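Local coordinates for protein spartin (Homo sapiens, PDB 4U7I) that acts as a lipophagy receptor and lipid transfer protein in lipid droplet turnover, and binds the ESCRT-III protein IST1 through its MIT domain, at residues 8-13 against 51-56; 25-30 against 34-39; 45-50 against 73-78. All coordinates share one frame; numbering follows the deposited sequence.

Overall arrangement
Helix 5-29 runs from the N terminus and enters contact 1 early, at residues 8-13. At its far end it turns back into helix 33-51, and contact 2 closes this short hairpin, 25-30 against 34-39. Helix 33-51 then returns to the first end. There segment 51-56, at the end of that helix and in the loop beyond, meets 8-13, so contact 1 closes a long loop with contact 2 nested inside it. Contact 3 (45-50 with 73-78) opens within that loop and ends beyond it on helix 63-90. It therefore crosses contact 1 and follows contact 2 in series. Contacts 1 and 3 touch, with centres about 9 Å apart. Together they tie the three helices of the MIT domain.

Contact 1: 8-13 against 51-56; sequences KIIREA and ISISSK
Ile53 has CG1 anti to its carbonyl carbon (chi1 -54°), and a second bend about CB-CG1 (chi2 -57°) brings CD1 to Ile9. Ile10 also has CG1 anti to the carbonyl carbon (chi1 -71°), but its chain runs on extended to CD1. These torsions place Ile53 against both helix isoleucines.

Ile10 gives the broader contact. Its CG1 lies 3.7 Å from Ile53 CB, and its CD1 lies 3.7 Å from Ile53 CG2. The two side chains meet at a slant, so a whole branch of Ile10 rests on the branch point of Ile53. Ile9 comes in at about a right angle. Its CG2 is 3.8 Å from Ile53 CD1 and equally near CG1. Ile53 is thus fitted against two successive residues of one helix turn. No hydrogen bond joins the segments, and the contact is purely apolar.

Polar bonds tie the loop to helix 63-90 as well. Ile53 O and Ser55 OG both bond to the side-chain amide of Gln72, and Ser55 O takes a bond from Arg69. Ile10 also packs on Gln72, so the buried isoleucine reaches the third helix too.

Ile53 lies just past the end of helix 33-51. Its side chain packs the connection between the second and third helices onto the first, at one end of the three-helix bundle of an MIT domain.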
loop_
_atom_site.group_PDB
_atom_site.type_symbol
_atom_site.label_atom_id
_atom_site.label_comp_id
_atom_site.label_asym_id
_atom_site.label_seq_id
_atom_site.Cartn_x
_atom_site.Cartn_y
_atom_site.Cartn_z
ATOM N N LYS A 8 15.174 5.258 -4.019
ATOM C CA LYS A 8 14.361 5.143 -5.230
ATOM C C LYS A 8 13.557 3.839 -5.211
ATOM O O LYS A 8 12.410 3.811 -5.663
ATOM C CB LYS A 8 15.217 5.255 -6.498
ATOM C CG LYS A 8 16.501 4.471 -6.488
ATOM C CD LYS A 8 17.393 4.859 -7.661
ATOM N N ILE A 9 14.123 2.774 -4.648
ATOM C CA ILE A 9 13.371 1.529 -4.472
ATOM C C ILE A 9 12.119 1.770 -3.625
ATOM O O ILE A 9 11.014 1.316 -3.956
ATOM C CB ILE A 9 14.227 0.431 -3.807
ATOM C CG1 ILE A 9 15.240 -0.123 -4.802
ATOM C CG2 ILE A 9 13.338 -0.696 -3.285
ATOM C CD1 ILE A 9 16.295 -0.990 -4.157
ATOM N N ILE A 10 12.286 2.497 -2.531
ATOM C CA ILE A 10 11.135 2.807 -1.680
ATOM C C ILE A 10 10.130 3.654 -2.459
ATOM O O ILE A 10 8.922 3.390 -2.447
ATOM C CB ILE A 10 11.576 3.534 -0.393
ATOM C CG1 ILE A 10 12.308 2.559 0.523
ATOM C CG2 ILE A 10 10.374 4.131 0.348
ATOM C CD1 ILE A 10 13.134 3.253 1.640
ATOM N N ARG A 11 10.628 4.657 -3.168
ATOM C CA ARG A 11 9.738 5.548 -3.900
ATOM C C ARG A 11 8.979 4.801 -4.998
ATOM O O ARG A 11 7.780 5.021 -5.186
ATOM C CB ARG A 11 10.523 6.715 -4.496
ATOM C CG ARG A 11 9.659 7.867 -4.994
ATOM C CD ARG A 11 10.526 8.944 -5.640
ATOM N NE ARG A 11 11.640 9.332 -4.778
ATOM N N GLU A 12 9.670 3.911 -5.711
ATOM C CA GLU A 12 9.028 3.146 -6.785
ATOM C C GLU A 12 7.948 2.246 -6.212
ATOM O O GLU A 12 6.870 2.119 -6.786
ATOM C CB GLU A 12 10.037 2.296 -7.570
ATOM C CG GLU A 12 11.168 3.051 -8.272
ATOM C CD GLU A 12 10.767 4.414 -8.804
ATOM O OE1 GLU A 12 9.878 4.479 -9.679
ATOM O OE2 GLU A 12 11.353 5.423 -8.351
ATOM N N ALA A 13 8.244 1.621 -5.076
ATOM C CA ALA A 13 7.300 0.720 -4.430
ATOM C C ALA A 13 6.060 1.468 -3.972
ATOM O O ALA A 13 4.945 0.975 -4.090
ATOM C CB ALA A 13 7.958 0.015 -3.241
ATOM N N ILE A 51 8.603 -1.581 2.240
ATOM C CA ILE A 51 8.705 -1.608 3.698
ATOM C C ILE A 51 9.991 -2.308 4.133
ATOM O O ILE A 51 10.569 -1.993 5.179
ATOM C CB ILE A 51 7.464 -2.299 4.311
ATOM C CG1 ILE A 51 6.240 -1.403 4.130
ATOM C CG2 ILE A 51 7.667 -2.600 5.787
ATOM C CD1 ILE A 51 4.898 -2.144 4.270
ATOM N N SER A 52 10.467 -3.235 3.309
ATOM C CA SER A 52 11.614 -4.071 3.681
ATOM C C SER A 52 12.955 -3.334 3.687
ATOM O O SER A 52 13.936 -3.841 4.229
ATOM C CB SER A 52 11.714 -5.256 2.731
ATOM O OG SER A 52 12.213 -4.825 1.476
ATOM N N ILE A 53 13.006 -2.150 3.081
ATOM C CA ILE A 53 14.271 -1.433 2.942
ATOM C C ILE A 53 14.691 -0.778 4.261
ATOM O O ILE A 53 13.946 0.014 4.823
ATOM C CB ILE A 53 14.181 -0.354 1.841
ATOM C CG1 ILE A 53 13.710 -0.978 0.522
ATOM C CG2 ILE A 53 15.513 0.376 1.707
ATOM C CD1 ILE A 53 14.592 -2.104 0.037
ATOM N N SER A 54 15.872 -1.135 4.760
ATOM C CA SER A 54 16.405 -0.549 5.992
ATOM C C SER A 54 16.498 0.965 5.830
ATOM O O SER A 54 17.030 1.441 4.830
ATOM C CB SER A 54 17.778 -1.152 6.325
ATOM O OG SER A 54 18.353 -0.552 7.480
ATOM N N SER A 55 15.959 1.720 6.787
ATOM C CA SER A 55 15.890 3.173 6.627
ATOM C C SER A 55 16.144 3.964 7.914
ATOM O O SER A 55 15.853 5.157 7.972
ATOM C CB SER A 55 14.528 3.571 6.043
ATOM O OG SER A 55 13.457 3.082 6.842
ATOM N N LYS A 56 16.691 3.307 8.932
ATOM C CA LYS A 56 17.025 3.983 10.194
ATOM C C LYS A 56 18.509 3.942 10.566
ATOM O O LYS A 56 18.864 4.176 11.722
ATOM C CB LYS A 56 16.226 3.368 11.338
ATOM C CG LYS A 56 14.781 3.766 11.371
ATOM C CD LYS A 56 14.113 3.229 12.627
ATOM C CE LYS A 56 14.401 1.753 12.821
ATOM N NZ LYS A 56 13.454 1.128 13.778
#

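Contact 2: 25-30 against 34-39; sequences LNTDEL and EEAKNY
Thr27 faces Ala36 and Tyr39 where two neighbouring helices run almost antiparallel, with their short axes 7.8 Å apart and an interaxial angle of 162°. The tight part lies around Ala36. Its small side chain lets the backbones come close, with Asp28 CA and Ala36 CA only 5.2 Å apart. Thr27 OG1 sits 3.2 Å from Ala36 CA, while Asp28 CB meets Ala36 CB at 3.9 Å. The threonine hydroxyl lies between its backbone N and carbonyl carbon (chi1 51°). It bonds back chiefly to Lys23 O, with Gly24 O sharing the hydroxyl.

The other branch of Thr27 serves the looser side. CG2 approaches the edge of the Tyr39 ring, 3.7 Å from CE2, and also lies 3.8 Å from Glu35 OE2. Glu35 and Tyr39 are partly exposed. They are linked by a bond of 2.8 Å from Tyr39 OH to Glu35 OE2, which uses the anti lone pair of that oxygen. This bond helps fix the carboxylate beside the threonine methyl.

Asp28 OD2 bonds Tyr40 OH on helix 33-51 and forms a salt bridge with Arg85 of helix 63-90. Across the two segments there is no hydrogen bond or salt bridge. The chemistry implies a hairpin closed by small, closely fitted groups. Thr27 finds its polar partners in its own helix, and Asp28 finds them just along the neighbouring helix and on Arg85.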
loop_
_atom_site.group_PDB
_atom_site.type_symbol
_atom_site.label_atom_id
_atom_site.label_comp_id
_atom_site.label_asym_id
_atom_site.label_seq_id
_atom_site.Cartn_x
_atom_site.Cartn_y
_atom_site.Cartn_z
ATOM N N LEU A 25 -9.253 -0.996 -4.954
ATOM C CA LEU A 25 -10.398 -0.323 -4.310
ATOM C C LEU A 25 -11.465 0.083 -5.327
ATOM O O LEU A 25 -12.658 -0.064 -5.067
ATOM C CB LEU A 25 -9.943 0.910 -3.535
ATOM C CG LEU A 25 -9.255 0.602 -2.214
ATOM C CD1 LEU A 25 -8.460 1.817 -1.788
ATOM C CD2 LEU A 25 -10.316 0.235 -1.170
ATOM N N ASN A 26 -11.051 0.594 -6.489
ATOM C CA ASN A 26 -12.033 0.916 -7.526
ATOM C C ASN A 26 -12.878 -0.294 -7.900
ATOM O O ASN A 26 -14.107 -0.192 -8.015
ATOM C CB ASN A 26 -11.367 1.446 -8.812
ATOM C CG ASN A 26 -10.924 2.886 -8.699
ATOM O OD1 ASN A 26 -11.225 3.571 -7.722
ATOM N ND2 ASN A 26 -10.206 3.364 -9.720
ATOM N N THR A 27 -12.227 -1.435 -8.125
ATOM C CA THR A 27 -12.960 -2.616 -8.579
ATOM C C THR A 27 -13.775 -3.217 -7.447
ATOM O O THR A 27 -14.864 -3.748 -7.655
ATOM C CB THR A 27 -12.015 -3.685 -9.181
ATOM O OG1 THR A 27 -10.941 -3.965 -8.283
ATOM C CG2 THR A 27 -11.415 -3.132 -10.464
ATOM N N ASP A 28 -13.244 -3.113 -6.245
ATOM C CA ASP A 28 -13.956 -3.574 -5.058
ATOM C C ASP A 28 -15.256 -2.785 -4.864
ATOM O O ASP A 28 -16.324 -3.358 -4.603
ATOM C CB ASP A 28 -13.039 -3.435 -3.839
ATOM C CG ASP A 28 -13.422 -4.360 -2.703
ATOM O OD1 ASP A 28 -14.572 -4.834 -2.697
ATOM O OD2 ASP A 28 -12.568 -4.603 -1.813
ATOM N N GLU A 29 -15.176 -1.463 -5.001
ATOM C CA GLU A 29 -16.358 -0.626 -4.858
ATOM C C GLU A 29 -17.391 -0.950 -5.931
ATOM O O GLU A 29 -18.587 -0.826 -5.698
ATOM C CB GLU A 29 -15.980 0.864 -4.898
ATOM C CG GLU A 29 -15.204 1.292 -3.667
ATOM C CD GLU A 29 -14.388 2.546 -3.858
ATOM O OE1 GLU A 29 -14.303 3.033 -5.012
ATOM O OE2 GLU A 29 -13.828 3.036 -2.852
ATOM N N LEU A 30 -16.924 -1.385 -7.101
ATOM C CA LEU A 30 -17.814 -1.695 -8.209
ATOM C C LEU A 30 -18.323 -3.137 -8.126
ATOM O O LEU A 30 -19.104 -3.583 -8.964
ATOM C CB LEU A 30 -17.084 -1.446 -9.532
ATOM C CG LEU A 30 -17.896 -1.116 -10.778
ATOM C CD1 LEU A 30 -18.979 -0.110 -10.450
ATOM C CD2 LEU A 30 -16.958 -0.576 -11.852
ATOM N N GLU A 34 -13.233 -10.564 -7.852
ATOM C CA GLU A 34 -12.096 -11.326 -8.350
ATOM C C GLU A 34 -10.998 -10.387 -8.849
ATOM O O GLU A 34 -9.818 -10.619 -8.587
ATOM C CB GLU A 34 -12.538 -12.289 -9.447
ATOM C CG GLU A 34 -13.309 -13.475 -8.898
ATOM C CD GLU A 34 -12.542 -14.213 -7.808
ATOM O OE1 GLU A 34 -11.355 -14.549 -8.026
ATOM O OE2 GLU A 34 -13.124 -14.449 -6.726
ATOM N N GLU A 35 -11.389 -9.329 -9.562
ATOM C CA GLU A 35 -10.441 -8.330 -10.037
ATOM C C GLU A 35 -9.775 -7.645 -8.866
ATOM O O GLU A 35 -8.563 -7.413 -8.869
ATOM C CB GLU A 35 -11.134 -7.286 -10.909
ATOM C CG GLU A 35 -10.753 -7.318 -12.363
ATOM C CD GLU A 35 -11.307 -6.128 -13.114
ATOM O OE1 GLU A 35 -12.544 -6.059 -13.273
ATOM O OE2 GLU A 35 -10.513 -5.253 -13.526
ATOM N N ALA A 36 -10.573 -7.311 -7.860
ATOM C CA ALA A 36 -10.044 -6.624 -6.701
ATOM C C ALA A 36 -8.957 -7.455 -6.031
ATOM O O ALA A 36 -7.878 -6.937 -5.729
ATOM C CB ALA A 36 -11.154 -6.309 -5.721
ATOM N N LYS A 37 -9.214 -8.744 -5.832
ATOM C CA LYS A 37 -8.249 -9.592 -5.133
ATOM C C LYS A 37 -6.935 -9.608 -5.890
ATOM O O LYS A 37 -5.860 -9.594 -5.287
ATOM C CB LYS A 37 -8.791 -11.023 -4.970
ATOM C CG LYS A 37 -9.950 -11.127 -3.987
ATOM C CD LYS A 37 -10.298 -12.572 -3.649
ATOM C CE LYS A 37 -11.122 -13.226 -4.731
ATOM N NZ LYS A 37 -11.812 -14.463 -4.241
ATOM N N ASN A 38 -7.034 -9.619 -7.217
ATOM C CA ASN A 38 -5.860 -9.602 -8.090
ATOM C C ASN A 38 -4.987 -8.373 -7.851
ATOM O O ASN A 38 -3.779 -8.481 -7.648
ATOM C CB ASN A 38 -6.281 -9.637 -9.552
ATOM C CG ASN A 38 -5.097 -9.579 -10.496
ATOM O OD1 ASN A 38 -4.030 -10.114 -10.201
ATOM N ND2 ASN A 38 -5.277 -8.919 -11.634
ATOM N N TYR A 39 -5.603 -7.202 -7.891
ATOM C CA TYR A 39 -4.857 -5.963 -7.703
ATOM C C TYR A 39 -4.331 -5.854 -6.295
ATOM O O TYR A 39 -3.206 -5.405 -6.086
ATOM C CB TYR A 39 -5.722 -4.762 -8.050
ATOM C CG TYR A 39 -6.237 -4.824 -9.464
ATOM C CD1 TYR A 39 -5.421 -5.234 -10.505
ATOM C CD2 TYR A 39 -7.547 -4.495 -9.752
ATOM C CE1 TYR A 39 -5.907 -5.303 -11.801
ATOM C CE2 TYR A 39 -8.036 -4.550 -11.035
ATOM C CZ TYR A 39 -7.221 -4.957 -12.055
ATOM O OH TYR A 39 -7.745 -5.018 -13.329
#

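Contact 3: 45-50 against 73-78; sequences GHLLRG and QKMKET
Leu47 reaches across to Met75 and Thr78 with its two methyl branches divided between them. CD2 packs on the stem of Met75, 3.7 Å from CB and equally close to CG, and it also lies 3.7 Å from Met75 O. CD1 meets Thr78 CG2 at 4.0 Å, the two side chains crossing at about a right angle. Met75 extends past its CG and then bends at the sulfur (chi3 -81°), so that CE comes over Gly50, 3.9 Å from its CA. The glycine presents bare backbone to this methyl.

The four touching residues are all buried. They lie near the middle of the three-helix bundle of the MIT domain, where helices 33-51 and 63-90 run in opposed directions. The short axes pass 9.3 Å apart at an angle of 138°. Helix 5-29 closes the core from the side, with Ala17 against Leu47 and Ile10 against Met75.

Farther out, Arg49 NH2 donates a nearly straight bond of 3.0 Å to His46 ND1, with the donor nitrogen in the imidazole plane. This bond helps fix the rotation of the ring, which also meets Phe20. Aromatic packing from the bound peptide reaches Leu47, Lys74 and Thr78, and an acidic side chain of that peptide forms a salt bridge with Lys74 NZ.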
loop_
_atom_site.group_PDB
_atom_site.type_symbol
_atom_site.label_atom_id
_atom_site.label_comp_id
_atom_site.label_asym_id
_atom_site.label_seq_id
_atom_site.Cartn_x
_atom_site.Cartn_y
_atom_site.Cartn_z
ATOM N N GLY A 45 2.600 -7.054 -2.828
ATOM C CA GLY A 45 3.969 -7.332 -3.235
ATOM C C GLY A 45 4.814 -6.070 -3.218
ATOM O O GLY A 45 5.931 -6.054 -2.691
ATOM N N HIS A 46 4.276 -5.002 -3.795
ATOM C CA HIS A 46 4.998 -3.735 -3.825
ATOM C C HIS A 46 5.134 -3.141 -2.431
ATOM O O HIS A 46 6.189 -2.592 -2.096
ATOM C CB HIS A 46 4.303 -2.751 -4.760
ATOM C CG HIS A 46 4.228 -3.241 -6.171
ATOM N ND1 HIS A 46 5.350 -3.414 -6.950
ATOM C CD2 HIS A 46 3.179 -3.626 -6.929
ATOM C CE1 HIS A 46 4.993 -3.877 -8.134
ATOM N NE2 HIS A 46 3.681 -4.017 -8.148
ATOM N N LEU A 47 4.082 -3.237 -1.616
ATOM C CA LEU A 47 4.145 -2.666 -0.265
ATOM C C LEU A 47 5.242 -3.363 0.533
ATOM O O LEU A 47 6.064 -2.717 1.197
ATOM C CB LEU A 47 2.804 -2.798 0.479
ATOM C CG LEU A 47 1.661 -1.959 -0.101
ATOM C CD1 LEU A 47 0.338 -2.487 0.391
ATOM C CD2 LEU A 47 1.836 -0.508 0.309
ATOM N N LEU A 48 5.250 -4.687 0.467
ATOM C CA LEU A 48 6.227 -5.469 1.218
ATOM C C LEU A 48 7.649 -5.078 0.853
ATOM O O LEU A 48 8.507 -4.949 1.725
ATOM C CB LEU A 48 6.030 -6.964 0.974
ATOM C CG LEU A 48 4.838 -7.640 1.652
ATOM C CD1 LEU A 48 4.682 -9.042 1.085
ATOM C CD2 LEU A 48 5.000 -7.678 3.176
ATOM N N ARG A 49 7.899 -4.880 -0.435
ATOM C CA ARG A 49 9.249 -4.553 -0.869
ATOM C C ARG A 49 9.694 -3.196 -0.339
ATOM O O ARG A 49 10.816 -3.051 0.144
ATOM C CB ARG A 49 9.345 -4.559 -2.390
ATOM C CG ARG A 49 10.753 -4.268 -2.890
ATOM C CD ARG A 49 10.851 -4.446 -4.389
ATOM N NE ARG A 49 10.053 -3.454 -5.105
ATOM C CZ ARG A 49 8.839 -3.682 -5.596
ATOM N NH1 ARG A 49 8.274 -4.873 -5.453
ATOM N NH2 ARG A 49 8.193 -2.718 -6.239
ATOM N N GLY A 50 8.822 -2.203 -0.459
ATOM C CA GLY A 50 9.131 -0.854 -0.005
ATOM C C GLY A 50 9.391 -0.818 1.491
ATOM O O GLY A 50 10.292 -0.128 1.962
ATOM N N GLN A 73 5.985 4.456 6.393
ATOM C CA GLN A 73 4.916 4.556 7.388
ATOM C C GLN A 73 3.573 4.349 6.711
ATOM O O GLN A 73 2.754 3.540 7.159
ATOM C CB GLN A 73 4.919 5.912 8.097
ATOM C CG GLN A 73 3.785 6.040 9.102
ATOM C CD GLN A 73 3.889 7.254 9.999
ATOM O OE1 GLN A 73 4.892 7.978 9.994
ATOM N NE2 GLN A 73 2.849 7.477 10.795
ATOM N N LYS A 74 3.364 5.083 5.623
ATOM C CA LYS A 74 2.106 5.020 4.886
ATOM C C LYS A 74 1.884 3.623 4.335
ATOM O O LYS A 74 0.769 3.092 4.364
ATOM C CB LYS A 74 2.093 6.029 3.737
ATOM C CG LYS A 74 2.099 7.488 4.163
ATOM C CD LYS A 74 0.855 7.837 4.951
ATOM C CE LYS A 74 0.767 9.336 5.179
ATOM N NZ LYS A 74 -0.305 9.678 6.150
ATOM N N MET A 75 2.952 3.029 3.819
ATOM C CA MET A 75 2.852 1.710 3.223
ATOM C C MET A 75 2.517 0.646 4.259
ATOM O O MET A 75 1.750 -0.275 3.970
ATOM C CB MET A 75 4.147 1.375 2.476
ATOM C CG MET A 75 4.270 2.156 1.175
ATOM S SD MET A 75 5.539 1.530 0.064
ATOM C CE MET A 75 6.986 2.264 0.800
ATOM N N LYS A 76 3.056 0.761 5.475
ATOM C CA LYS A 76 2.750 -0.239 6.495
ATOM C C LYS A 76 1.280 -0.181 6.889
ATOM O O LYS A 76 0.649 -1.211 7.103
ATOM C CB LYS A 76 3.633 -0.056 7.735
ATOM C CG LYS A 76 5.036 -0.541 7.525
ATOM C CD LYS A 76 5.860 -0.407 8.781
ATOM C CE LYS A 76 6.168 1.041 9.074
ATOM N NZ LYS A 76 6.994 1.145 10.312
ATOM N N GLU A 77 0.737 1.026 6.964
ATOM C CA GLU A 77 -0.660 1.201 7.333
ATOM C C GLU A 77 -1.565 0.601 6.261
ATOM O O GLU A 77 -2.535 -0.099 6.549
ATOM C CB GLU A 77 -0.970 2.679 7.527
ATOM C CG GLU A 77 -2.414 2.984 7.831
ATOM C CD GLU A 77 -2.594 4.396 8.349
ATOM O OE1 GLU A 77 -1.579 5.007 8.752
ATOM O OE2 GLU A 77 -3.739 4.893 8.349
ATOM N N THR A 78 -1.237 0.882 5.010
ATOM C CA THR A 78 -2.037 0.385 3.910
ATOM C C THR A 78 -1.896 -1.118 3.770
ATOM O O THR A 78 -2.873 -1.811 3.474
ATOM C CB THR A 78 -1.645 1.099 2.613
ATOM O OG1 THR A 78 -2.160 2.428 2.678
ATOM C CG2 THR A 78 -2.218 0.397 1.394
#